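Local coordinates for RimK domain protein ATP-grasp (Sphaerobacter thermophilus, PDB 5I47) that probably binds ATP and may act as a RimK-type ATP-grasp ligase, joining a carboxylate to an amine at the cost of ATP, at residues E31-Q36 with G50-A55; P78-A83 with A272-G277; A217-L222 with V239-D244. One frame throughout, in Å; residues are numbered along the deposited sequence.

Contact 1. Residues E31-Q36 with G50-A55; sequences EAVLVQ and GDFVAA
The ring of F52 meets V33 and V35, two side chains on the same side of strand 31-35. V35 CG2 lies 3.6 Å from F52 CZ, the two side chains coming from opposite directions. V33 stands at the ring's edge, near its plane, with V33 CB 4.0 Å from F52 CE1. The ring reaches them because F52 CG lies anti to its carbonyl carbon (chi1 -62°). Alternate residues of an extended strand face one way, so two valines can serve a single aromatic.

The second shell is strand 6-10, which runs between 31-35 and 54-57 in the parallel sheet of this Rossmann-like pre-ATP-grasp fold. A8 touches both V35 and F52, and R6 makes a cation-pi contact with the ring. G50 is at a phi of 119°, where a CB would hit its preceding carbonyl oxygen and come within 2.8 Å of F52 CE2, so glycine suits the site. Replacing F52 by an alanine is likely to open a gap beside V33 and V35 and to leave R6 without its aromatic partner.

No hydrogen bond joins the two segments directly: strand 6-10 links them through the sheet, and the ring adds apolar contact with the two valines.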
loop_
_atom_site.group_PDB
_atom_site.type_symbol
_atom_site.label_atom_id
_atom_site.label_comp_id
_atom_site.label_asym_id
_atom_site.label_seq_id
_atom_site.Cartn_x
_atom_site.Cartn_y
_atom_site.Cartn_z
ATOM N N GLU B 31 -7.894 -31.887 -3.399
ATOM C CA GLU B 31 -6.534 -32.111 -2.916
ATOM C C GLU B 31 -5.903 -30.760 -2.596
ATOM O O GLU B 31 -5.516 -30.012 -3.496
ATOM C CB GLU B 31 -5.712 -32.875 -3.948
ATOM C CG GLU B 31 -4.273 -33.120 -3.524
ATOM C CD GLU B 31 -3.354 -33.369 -4.702
ATOM O OE1 GLU B 31 -3.846 -33.375 -5.850
ATOM O OE2 GLU B 31 -2.140 -33.553 -4.479
ATOM N N ALA B 32 -5.806 -30.440 -1.308
ATOM C CA ALA B 32 -5.082 -29.247 -0.898
ATOM C C ALA B 32 -3.589 -29.459 -1.107
ATOM O O ALA B 32 -3.066 -30.555 -0.892
ATOM C CB ALA B 32 -5.377 -28.912 0.562
ATOM N N VAL B 33 -2.903 -28.406 -1.540
ATOM C CA VAL B 33 -1.496 -28.482 -1.916
ATOM C C VAL B 33 -0.770 -27.285 -1.321
ATOM O O VAL B 33 -1.233 -26.147 -1.450
ATOM C CB VAL B 33 -1.315 -28.506 -3.448
ATOM C CG1 VAL B 33 0.158 -28.396 -3.815
ATOM C CG2 VAL B 33 -1.928 -29.764 -4.045
ATOM N N LEU B 34 0.365 -27.535 -0.674
ATOM C CA LEU B 34 1.217 -26.443 -0.223
ATOM C C LEU B 34 1.800 -25.725 -1.435
ATOM O O LEU B 34 2.427 -26.352 -2.293
ATOM C CB LEU B 34 2.332 -26.966 0.676
ATOM C CG LEU B 34 3.350 -25.920 1.141
ATOM C CD1 LEU B 34 2.721 -24.944 2.120
ATOM C CD2 LEU B 34 4.570 -26.577 1.754
ATOM N N VAL B 35 1.578 -24.417 -1.516
ATOM C CA VAL B 35 2.155 -23.580 -2.564
ATOM C C VAL B 35 2.945 -22.481 -1.871
ATOM O O VAL B 35 2.363 -21.580 -1.254
ATOM C CB VAL B 35 1.090 -22.991 -3.498
ATOM C CG1 VAL B 35 1.750 -22.152 -4.580
ATOM C CG2 VAL B 35 0.253 -24.100 -4.116
ATOM N N GLN B 36 4.264 -22.558 -1.961
ATOM C CA GLN B 36 5.121 -21.584 -1.304
ATOM C C GLN B 36 5.184 -20.313 -2.141
ATOM O O GLN B 36 5.582 -20.374 -3.310
ATOM C CB GLN B 36 6.515 -22.163 -1.094
ATOM C CG GLN B 36 6.526 -23.465 -0.292
ATOM C CD GLN B 36 7.897 -24.120 -0.243
ATOM O OE1 GLN B 36 8.435 -24.545 -1.266
ATOM N NE2 GLN B 36 8.469 -24.203 0.952
ATOM N N GLY B 50 -0.504 -22.202 -10.887
ATOM C CA GLY B 50 -0.791 -23.586 -11.190
ATOM C C GLY B 50 -2.282 -23.824 -11.321
ATOM O O GLY B 50 -3.106 -22.932 -11.118
ATOM N N ASP B 51 -2.619 -25.063 -11.666
ATOM C CA ASP B 51 -4.016 -25.452 -11.829
ATOM C C ASP B 51 -4.667 -25.577 -10.456
ATOM O O ASP B 51 -4.405 -26.534 -9.720
ATOM C CB ASP B 51 -4.112 -26.759 -12.608
ATOM C CG ASP B 51 -5.544 -27.149 -12.925
ATOM O OD1 ASP B 51 -6.395 -26.243 -13.051
ATOM O OD2 ASP B 51 -5.815 -28.362 -13.050
ATOM N N PHE B 52 -5.507 -24.606 -10.104
ATOM C CA PHE B 52 -6.191 -24.604 -8.820
ATOM C C PHE B 52 -7.565 -23.979 -8.987
ATOM O O PHE B 52 -7.723 -22.999 -9.720
ATOM C CB PHE B 52 -5.409 -23.830 -7.752
ATOM C CG PHE B 52 -4.064 -24.410 -7.445
ATOM C CD1 PHE B 52 -3.940 -25.480 -6.579
ATOM C CD2 PHE B 52 -2.922 -23.882 -8.022
ATOM C CE1 PHE B 52 -2.702 -26.014 -6.295
ATOM C CE2 PHE B 52 -1.686 -24.410 -7.742
ATOM C CZ PHE B 52 -1.574 -25.478 -6.876
ATOM N N VAL B 53 -8.550 -24.546 -8.291
ATOM C CA VAL B 53 -9.877 -23.945 -8.279
ATOM C C VAL B 53 -9.979 -22.823 -7.257
ATOM O O VAL B 53 -10.899 -21.998 -7.342
ATOM C CB VAL B 53 -10.947 -25.015 -8.011
ATOM C CG1 VAL B 53 -10.737 -26.200 -8.940
ATOM C CG2 VAL B 53 -10.907 -25.456 -6.555
ATOM N N ALA B 54 -9.054 -22.761 -6.302
ATOM C CA ALA B 54 -9.050 -21.721 -5.283
ATOM C C ALA B 54 -7.689 -21.704 -4.605
ATOM O O ALA B 54 -6.941 -22.687 -4.649
ATOM C CB ALA B 54 -10.162 -21.940 -4.252
ATOM N N ALA B 55 -7.372 -20.567 -3.987
ATOM C CA ALA B 55 -6.181 -20.416 -3.165
ATOM C C ALA B 55 -6.590 -19.886 -1.800
ATOM O O ALA B 55 -7.511 -19.072 -1.692
ATOM C CB ALA B 55 -5.162 -19.473 -3.809
#

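Contact 2. Residues P78-A83 with A272-G277; sequences PVVNRA and ADFVLG
V80 and F274 bury the most surface here, and they meet where the edge strand of the Rossmann-like parallel sheet, 79-80, faces the chain's last helix, 267-275. The contact thus brings the pre-ATP-grasp fold against the C-terminal end of the ATP-grasp portion, nearly two hundred residues on.

V80 presents both methyl groups. V80 CG1 and V80 CG2 each lie 4.0 Å from F274 CE2, so the valine's fork sits around one corner of the ring, with CG1 at the edge and in the ring plane. A beta-branched residue suits a strand backbone, and its two methyls offer a broad apolar surface close to the main chain. F274 leaves the last turn of its helix with CG anti to the backbone N (chi1 -178°), which sends the ring across to the strand, where T232 also touches it. V275, the next residue, adds a lighter contact, V275 CG2 to V80 CG2 at 4.2 Å, while also packing on A54 and F25. Helix 267-275 is thereby fitted against strand 54-57 and helix 16-27 as well.

Past V80 the chain turns through a cis peptide before N81, whose OD1 accepts a hydrogen bond from T234 N. R82 then takes the N-cap position of helix 83-90. Its long chain, bent at chi3 (65°), brings the guanidinium beside F274, while R82 NH2 hydrogen-bonds to T232 O. An arginine suits this surface site, its aliphatic part spanning the distance and its polar end keeping a carbonyl partner. The guanidinium and the ring stand 81° apart, and R82 NH1 approaches F274 CZ at the ring's edge, 3.9 Å away.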
loop_
_atom_site.group_PDB
_atom_site.type_symbol
_atom_site.label_atom_id
_atom_site.label_comp_id
_atom_site.label_asym_id
_atom_site.label_seq_id
_atom_site.Cartn_x
_atom_site.Cartn_y
_atom_site.Cartn_z
ATOM N N PRO B 78 -9.628 -17.766 -7.655
ATOM C CA PRO B 78 -10.147 -17.078 -6.468
ATOM C C PRO B 78 -9.248 -17.302 -5.262
ATOM O O PRO B 78 -8.688 -18.384 -5.074
ATOM C CB PRO B 78 -11.526 -17.716 -6.266
ATOM C CG PRO B 78 -11.914 -18.196 -7.628
ATOM C CD PRO B 78 -10.636 -18.639 -8.279
ATOM N N VAL B 79 -9.109 -16.262 -4.443
ATOM C CA VAL B 79 -8.250 -16.300 -3.265
ATOM C C VAL B 79 -9.065 -15.925 -2.035
ATOM O O VAL B 79 -9.871 -14.988 -2.071
ATOM C CB VAL B 79 -7.030 -15.366 -3.415
ATOM C CG1 VAL B 79 -6.118 -15.473 -2.195
ATOM C CG2 VAL B 79 -6.261 -15.702 -4.677
ATOM N N VAL B 80 -8.860 -16.672 -0.954
ATOM C CA VAL B 80 -9.379 -16.331 0.362
ATOM C C VAL B 80 -8.180 -16.077 1.267
ATOM O O VAL B 80 -7.346 -16.965 1.440
ATOM C CB VAL B 80 -10.281 -17.438 0.926
ATOM C CG1 VAL B 80 -10.572 -17.188 2.399
ATOM C CG2 VAL B 80 -11.571 -17.526 0.126
ATOM N N ASN B 81 -8.077 -14.881 1.845
ATOM C CA ASN B 81 -9.084 -13.837 1.718
ATOM C C ASN B 81 -9.028 -13.118 0.375
ATOM O O ASN B 81 -7.961 -12.994 -0.230
ATOM C CB ASN B 81 -8.922 -12.819 2.851
ATOM C CG ASN B 81 -9.274 -13.395 4.206
ATOM O OD1 ASN B 81 -10.445 -13.628 4.506
ATOM N ND2 ASN B 81 -8.265 -13.617 5.038
ATOM N N ARG B 82 -10.192 -12.656 -0.083
ATOM C CA ARG B 82 -10.262 -11.872 -1.308
ATOM C C ARG B 82 -9.376 -10.636 -1.191
ATOM O O ARG B 82 -9.112 -10.137 -0.093
ATOM C CB ARG B 82 -11.707 -11.468 -1.601
ATOM C CG ARG B 82 -12.233 -10.349 -0.722
ATOM C CD ARG B 82 -13.716 -10.103 -0.985
ATOM N NE ARG B 82 -14.521 -11.258 -0.595
ATOM C CZ ARG B 82 -15.003 -11.455 0.628
ATOM N NH1 ARG B 82 -15.723 -12.541 0.894
ATOM N NH2 ARG B 82 -14.770 -10.567 1.588
ATOM N N ALA B 83 -8.909 -10.148 -2.348
ATOM C CA ALA B 83 -7.897 -9.095 -2.371
ATOM C C ALA B 83 -8.308 -7.898 -1.521
ATOM O O ALA B 83 -7.520 -7.397 -0.708
ATOM C CB ALA B 83 -7.626 -8.661 -3.812
ATOM N N ALA B 272 -12.921 -24.734 4.820
ATOM C CA ALA B 272 -13.019 -25.497 3.579
ATOM C C ALA B 272 -14.374 -25.305 2.912
ATOM O O ALA B 272 -14.459 -25.280 1.679
ATOM C CB ALA B 272 -12.765 -26.978 3.851
ATOM N N ASP B 273 -15.440 -25.169 3.706
ATOM C CA ASP B 273 -16.751 -24.873 3.139
ATOM C C ASP B 273 -16.783 -23.477 2.533
ATOM O O ASP B 273 -17.321 -23.280 1.440
ATOM C CB ASP B 273 -17.838 -25.016 4.206
ATOM C CG ASP B 273 -18.139 -26.465 4.552
ATOM O OD1 ASP B 273 -17.941 -27.342 3.683
ATOM O OD2 ASP B 273 -18.582 -26.724 5.694
ATOM N N PHE B 274 -16.209 -22.492 3.228
ATOM C CA PHE B 274 -16.216 -21.129 2.713
ATOM C C PHE B 274 -15.410 -21.004 1.426
ATOM O O PHE B 274 -15.726 -20.160 0.583
ATOM C CB PHE B 274 -15.684 -20.167 3.778
ATOM C CG PHE B 274 -15.699 -18.724 3.355
ATOM C CD1 PHE B 274 -16.897 -18.036 3.231
ATOM C CD2 PHE B 274 -14.515 -18.053 3.088
ATOM C CE1 PHE B 274 -16.913 -16.711 2.840
ATOM C CE2 PHE B 274 -14.525 -16.725 2.699
ATOM C CZ PHE B 274 -15.725 -16.054 2.576
ATOM N N VAL B 275 -14.383 -21.839 1.248
ATOM C CA VAL B 275 -13.523 -21.724 0.073
ATOM C C VAL B 275 -14.192 -22.330 -1.158
ATOM O O VAL B 275 -14.064 -21.802 -2.268
ATOM C CB VAL B 275 -12.154 -22.371 0.362
ATOM C CG1 VAL B 275 -11.337 -22.501 -0.909
ATOM C CG2 VAL B 275 -11.387 -21.556 1.393
ATOM N N LEU B 276 -14.916 -23.434 -0.990
ATOM C CA LEU B 276 -15.573 -24.128 -2.093
ATOM C C LEU B 276 -17.078 -23.927 -1.973
ATOM O O LEU B 276 -17.681 -24.329 -0.975
ATOM C CB LEU B 276 -15.242 -25.621 -2.077
ATOM C CG LEU B 276 -13.827 -26.055 -1.681
ATOM C CD1 LEU B 276 -13.876 -27.362 -0.912
ATOM C CD2 LEU B 276 -12.943 -26.194 -2.905
ATOM N N GLY B 277 -17.684 -23.328 -2.991
ATOM C CA GLY B 277 -19.120 -23.109 -2.971
ATOM C C GLY B 277 -19.718 -22.818 -4.332
ATOM O O GLY B 277 -19.653 -21.688 -4.818
#

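Contact 3. Residues A217-L222 with V239-D244; sequences APLTAL and VVETGD
L219 and E241 face each other between helix 216-230 and strand 235-241, while one turn further along, L222 reaches V239. The side chain of L219 leaves the helix with its CB directed at the strand, but L219 CB is still 6.0 Å from E241 OE1 and makes no contact there. The next atom is closer: L219 CG lies 4.5 Å from E241 OE1. The branch then divides. L219 CD1 comes to 4.3 Å from E241 OE1, a loose approach to the carboxylate, and L219 CD2 lies 4.4 Å from E241 OE1 on the side nearer V239. Beyond the two segments L219 also packs on V181, L183, I193 and Y212, so a branched, wholly apolar leucine suits its place.

E241 sits beside this apolar patch. Its carboxylate, turned by chi3 of 76°, brings OE1 nearest to the leucine, while OE2 is hydrogen-bonded to the hydroxyl of Y212. A glutamate is long enough to touch V181 as well and still keep a partner for its polar end.

L222 supplies the purely apolar half. With CG anti to the backbone N (chi1 -179°), it meets V239 tip to tip, L222 CD2 to V239 CG1 at 4.0 Å. P246 touches both residues. After the strand, T242 OG1 accepts from D244 N at 3.0 Å, an ST turn that starts the hairpin into strand 246-253.

Helix 216-230 therefore rests on a face of the antiparallel ATP-grasp sheet, where strand 235-241 runs between 180-187 and 246-253 and strand 190-196 lies beyond 180-187.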
loop_
_atom_site.group_PDB
_atom_site.type_symbol
_atom_site.label_atom_id
_atom_site.label_comp_id
_atom_site.label_asym_id
_atom_site.label_seq_id
_atom_site.Cartn_x
_atom_site.Cartn_y
_atom_site.Cartn_z
ATOM N N ALA B 217 -22.930 -12.884 24.158
ATOM C CA ALA B 217 -23.908 -12.226 23.294
ATOM C C ALA B 217 -23.446 -10.863 22.779
ATOM O O ALA B 217 -23.603 -10.583 21.585
ATOM C CB ALA B 217 -25.243 -12.079 24.027
ATOM N N PRO B 218 -22.903 -9.977 23.627
ATOM C CA PRO B 218 -22.482 -8.663 23.106
ATOM C C PRO B 218 -21.344 -8.749 22.104
ATOM O O PRO B 218 -21.357 -8.032 21.097
ATOM C CB PRO B 218 -22.074 -7.900 24.375
ATOM C CG PRO B 218 -21.742 -8.958 25.360
ATOM C CD PRO B 218 -22.718 -10.054 25.089
ATOM N N LEU B 219 -20.357 -9.613 22.351
ATOM C CA LEU B 219 -19.275 -9.781 21.387
ATOM C C LEU B 219 -19.757 -10.476 20.120
ATOM O O LEU B 219 -19.236 -10.204 19.032
ATOM C CB LEU B 219 -18.122 -10.561 22.015
ATOM C CG LEU B 219 -17.406 -9.886 23.184
ATOM C CD1 LEU B 219 -16.381 -10.830 23.785
ATOM C CD2 LEU B 219 -16.754 -8.589 22.744
ATOM N N THR B 220 -20.739 -11.374 20.240
ATOM C CA THR B 220 -21.321 -11.991 19.052
ATOM C C THR B 220 -22.013 -10.949 18.183
ATOM O O THR B 220 -21.895 -10.978 16.952
ATOM C CB THR B 220 -22.302 -13.095 19.457
ATOM O OG1 THR B 220 -21.590 -14.146 20.123
ATOM C CG2 THR B 220 -23.016 -13.665 18.236
ATOM N N ALA B 221 -22.728 -10.011 18.809
ATOM C CA ALA B 221 -23.368 -8.943 18.050
ATOM C C ALA B 221 -22.335 -8.082 17.336
ATOM O O ALA B 221 -22.537 -7.682 16.183
ATOM C CB ALA B 221 -24.235 -8.090 18.977
ATOM N N LEU B 222 -21.214 -7.799 18.003
ATOM C CA LEU B 222 -20.148 -7.025 17.376
ATOM C C LEU B 222 -19.549 -7.776 16.194
ATOM O O LEU B 222 -19.349 -7.199 15.119
ATOM C CB LEU B 222 -19.071 -6.692 18.409
ATOM C CG LEU B 222 -17.866 -5.866 17.955
ATOM C CD1 LEU B 222 -18.302 -4.493 17.481
ATOM C CD2 LEU B 222 -16.839 -5.754 19.074
ATOM N N VAL B 239 -10.050 -7.438 20.006
ATOM C CA VAL B 239 -10.972 -6.540 20.689
ATOM C C VAL B 239 -10.504 -6.349 22.127
ATOM O O VAL B 239 -9.919 -7.252 22.734
ATOM C CB VAL B 239 -12.425 -7.074 20.653
ATOM C CG1 VAL B 239 -13.410 -5.990 21.074
ATOM C CG2 VAL B 239 -12.773 -7.597 19.267
ATOM N N VAL B 240 -10.756 -5.159 22.667
ATOM C CA VAL B 240 -10.473 -4.839 24.063
ATOM C C VAL B 240 -11.773 -4.374 24.705
ATOM O O VAL B 240 -12.399 -3.422 24.225
ATOM C CB VAL B 240 -9.378 -3.770 24.203
ATOM C CG1 VAL B 240 -9.249 -3.328 25.655
ATOM C CG2 VAL B 240 -8.050 -4.306 23.700
ATOM N N GLU B 241 -12.180 -5.046 25.782
ATOM C CA GLU B 241 -13.409 -4.685 26.473
ATOM C C GLU B 241 -13.156 -3.534 27.435
ATOM O O GLU B 241 -12.144 -3.505 28.139
ATOM C CB GLU B 241 -13.971 -5.883 27.236
ATOM C CG GLU B 241 -14.119 -7.138 26.403
ATOM C CD GLU B 241 -14.980 -8.180 27.083
ATOM O OE1 GLU B 241 -16.221 -8.016 27.089
ATOM O OE2 GLU B 241 -14.419 -9.157 27.624
ATOM N N THR B 242 -14.078 -2.575 27.453
ATOM C CA THR B 242 -13.987 -1.419 28.334
ATOM C C THR B 242 -15.294 -1.274 29.105
ATOM O O THR B 242 -16.239 -2.049 28.927
ATOM C CB THR B 242 -13.687 -0.133 27.551
ATOM O OG1 THR B 242 -14.876 0.316 26.892
ATOM C CG2 THR B 242 -12.595 -0.369 26.514
ATOM N N GLY B 243 -15.336 -0.268 29.979
ATOM C CA GLY B 243 -16.559 0.088 30.670
ATOM C C GLY B 243 -17.560 0.839 29.824
ATOM O O GLY B 243 -18.724 0.964 30.219
ATOM N N ASP B 244 -17.130 1.345 28.670
ATOM C CA ASP B 244 -18.016 1.991 27.715
ATOM C C ASP B 244 -18.482 1.047 26.613
ATOM O O ASP B 244 -19.445 1.367 25.908
ATOM C CB ASP B 244 -17.318 3.206 27.085
ATOM C CG ASP B 244 -16.645 4.096 28.117
ATOM O OD1 ASP B 244 -15.544 4.615 27.834
ATOM O OD2 ASP B 244 -17.218 4.276 29.213
#

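Contacts 1 and 2 adjoin one another: strands 54-57 and 79-80 are neighbours in the same parallel sheet, with probable backbone hydrogen bonds from A55 to both P78 and V80, and A54 packs on V275. Contact 3 belongs to the antiparallel ATP-grasp sheet on the opposite side of the chain's centre from contact 1, their centres about 37 Å apart, and its sequence is nested within the loop that contact 2 closes. Contacts 1 and 3 are largely buried and contact 2 lies at the surface. None has a hydrogen bond across it; an aromatic ring dominates contacts 1 and 2, whereas contact 3 pairs aliphatic branches with one another and with a carboxylate. The charged R82 borders contact 2.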